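Local structure of lyase/mutase (Burkholderia cenocepacia, 4LSB) at residues B[79-84]-B[92-97]. The protein belongs to the phosphoenolpyruvate phosphomutase family of lyases and mutases, built on a TIM barrel, and carries a bound magnesium ion. Residues are numbered along the deposited sequence; the frame is centred on the assembly and turned at random.
Sequences DHIADL and VSADLE. With MG (magnesium ion), chain E.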
loop_
_atom_site.group_PDB
_atom_site.type_symbol
_atom_site.label_atom_id
_atom_site.label_comp_id
_atom_site.label_asym_id
_atom_site.label_seq_id
_atom_site.Cartn_x
_atom_site.Cartn_y
_atom_site.Cartn_z
ATOM N N ASP B 79 -15.635 -2.279 4.679
ATOM C CA ASP B 79 -15.283 -1.713 3.396
ATOM C C ASP B 79 -14.027 -2.384 2.815
ATOM O O ASP B 79 -13.987 -2.677 1.608
ATOM C CB ASP B 79 -15.063 -0.185 3.484
ATOM C CG ASP B 79 -16.362 0.586 3.673
ATOM O OD1 ASP B 79 -17.438 0.097 3.278
ATOM O OD2 ASP B 79 -16.298 1.701 4.230
ATOM N N HIS B 80 -13.037 -2.598 3.683
ATOM C CA HIS B 80 -11.729 -3.183 3.309
ATOM C C HIS B 80 -11.938 -4.621 2.820
ATOM O O HIS B 80 -11.435 -5.027 1.764
ATOM C CB HIS B 80 -10.776 -3.108 4.511
ATOM C CG HIS B 80 -9.397 -3.680 4.277
ATOM N ND1 HIS B 80 -8.536 -3.204 3.313
ATOM C CD2 HIS B 80 -8.721 -4.660 4.926
ATOM C CE1 HIS B 80 -7.397 -3.877 3.368
ATOM N NE2 HIS B 80 -7.479 -4.751 4.352
ATOM N N ILE B 81 -12.720 -5.384 3.552
ATOM C CA ILE B 81 -13.038 -6.742 3.109
ATOM C C ILE B 81 -13.635 -6.710 1.717
ATOM O O ILE B 81 -13.196 -7.452 0.821
ATOM C CB ILE B 81 -14.030 -7.417 4.045
ATOM C CG1 ILE B 81 -13.371 -7.721 5.374
ATOM C CG2 ILE B 81 -14.553 -8.682 3.398
ATOM C CD1 ILE B 81 -14.397 -8.040 6.458
ATOM N N ALA B 82 -14.655 -5.872 1.500
ATOM C CA ALA B 82 -15.271 -5.786 0.172
ATOM C C ALA B 82 -14.255 -5.402 -0.937
ATOM O O ALA B 82 -14.366 -5.877 -2.101
ATOM C CB ALA B 82 -16.450 -4.797 0.184
ATOM N N ASP B 83 -13.328 -4.526 -0.597
ATOM C CA ASP B 83 -12.317 -4.088 -1.569
ATOM C C ASP B 83 -11.453 -5.277 -1.962
ATOM O O ASP B 83 -11.119 -5.417 -3.103
ATOM C CB ASP B 83 -11.356 -3.025 -0.995
ATOM C CG ASP B 83 -11.947 -1.632 -0.970
ATOM O OD1 ASP B 83 -12.992 -1.386 -1.613
ATOM O OD2 ASP B 83 -11.351 -0.793 -0.254
ATOM N N LEU B 84 -11.021 -6.068 -0.977
ATOM C CA LEU B 84 -10.120 -7.169 -1.290
ATOM C C LEU B 84 -10.833 -8.386 -1.991
ATOM O O LEU B 84 -10.237 -9.099 -2.767
ATOM C CB LEU B 84 -9.304 -7.549 -0.072
ATOM C CG LEU B 84 -7.987 -6.733 0.098
ATOM C CD1 LEU B 84 -8.124 -5.222 0.008
ATOM C CD2 LEU B 84 -7.334 -7.168 1.393
ATOM N N VAL B 92 -11.872 -14.936 0.609
ATOM C CA VAL B 92 -11.255 -14.057 1.605
ATOM C C VAL B 92 -11.703 -14.424 3.014
ATOM O O VAL B 92 -12.893 -14.446 3.324
ATOM C CB VAL B 92 -11.601 -12.574 1.351
ATOM C CG1 VAL B 92 -11.094 -11.696 2.476
ATOM C CG2 VAL B 92 -11.026 -12.116 0.040
ATOM N N SER B 93 -10.738 -14.725 3.860
ATOM C CA SER B 93 -10.941 -14.875 5.277
ATOM C C SER B 93 -10.599 -13.576 5.934
ATOM O O SER B 93 -9.472 -13.084 5.818
ATOM C CB SER B 93 -10.026 -15.949 5.867
ATOM O OG SER B 93 -10.520 -16.310 7.150
ATOM N N ALA B 94 -11.553 -13.043 6.679
ATOM C CA ALA B 94 -11.411 -11.748 7.293
ATOM C C ALA B 94 -10.948 -11.801 8.720
ATOM O O ALA B 94 -11.506 -12.483 9.546
ATOM C CB ALA B 94 -12.755 -11.046 7.247
ATOM N N ASP B 95 -9.956 -10.999 9.022
ATOM C CA ASP B 95 -9.542 -10.746 10.382
ATOM C C ASP B 95 -10.586 -9.795 10.988
ATOM O O ASP B 95 -10.698 -8.672 10.530
ATOM C CB ASP B 95 -8.181 -10.101 10.320
ATOM C CG ASP B 95 -7.635 -9.718 11.661
ATOM O OD1 ASP B 95 -8.292 -9.933 12.719
ATOM O OD2 ASP B 95 -6.483 -9.250 11.607
ATOM N N LEU B 96 -11.349 -10.288 11.970
ATOM C CA LEU B 96 -12.476 -9.542 12.579
ATOM C C LEU B 96 -12.189 -9.271 14.032
ATOM O O LEU B 96 -13.105 -9.144 14.863
ATOM C CB LEU B 96 -13.751 -10.339 12.443
ATOM C CG LEU B 96 -14.102 -10.607 11.011
ATOM C CD1 LEU B 96 -15.242 -11.608 10.942
ATOM C CD2 LEU B 96 -14.374 -9.304 10.271
ATOM N N GLU B 97 -10.897 -9.183 14.327
ATOM C CA GLU B 97 -10.403 -8.797 15.658
ATOM C C GLU B 97 -11.157 -9.628 16.707
ATOM O O GLU B 97 -11.311 -10.842 16.551
ATOM C CB GLU B 97 -10.656 -7.292 15.877
ATOM C CG GLU B 97 -10.208 -6.399 14.728
ATOM C CD GLU B 97 -8.784 -5.930 14.910
ATOM O OE1 GLU B 97 -8.568 -4.709 15.110
ATOM O OE2 GLU B 97 -7.908 -6.799 14.870
HETATM MG MG MG E . -5.864 -7.105 15.126
HETATM O O HOH W 1 -6.457 -9.412 14.687
HETATM O O HOH W 2 -6.211 -7.566 17.232
HETATM O O HOH W 3 -3.915 -7.668 15.059
#
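Ile81 reaches down from helix 74-88 and sets its long branch on Ala94 of strand 92-95. From CB outward, CG1 leaves beside the backbone N, anti to the carbonyl carbon (chi1 -70°), and comes to 3.9 Å from Ala94 CB. The chain then runs on extended, so that CD1 passes closer still, 3.5 Å from the same Ala94 CB, and ends 4.0 Å from Leu96 CD2, the two side chains crossing at about a right angle. A methyl is all Ala94 puts under the helix, which lets the isoleucine lie close over the strand; Ala117 and Ala119 also touch Ile81. One turn further along the helix the fit is looser, with Val92 CG2 facing the backbone oxygen Leu84 O at 4.2 Å. No hydrogen bond crosses between the segments; the contact is buried and mostly apolar.

At the end of the strand the contacts turn polar. Asp95 OD1 accepts the backbone N-H of Glu97 at 3.2 Å, on the anti side of the carboxylate and 31° out of its plane, closing an Asx turn. The same OD1 takes a hydrogen bond from a water that is itself a magnesium ligand, while Asp95 OD2 bonds to Ser58 OG, making Asp95 a second-shell residue. Glu97, its chain bent at chi2, binds the magnesium through OE2 at 2.1 Å; Ser58 and three waters join it. Helix 74-88 packed on the inner strand that follows it, with a metal ligand, Glu97, just beyond the strand's C-terminal end, is the classic layout of a TIM barrel.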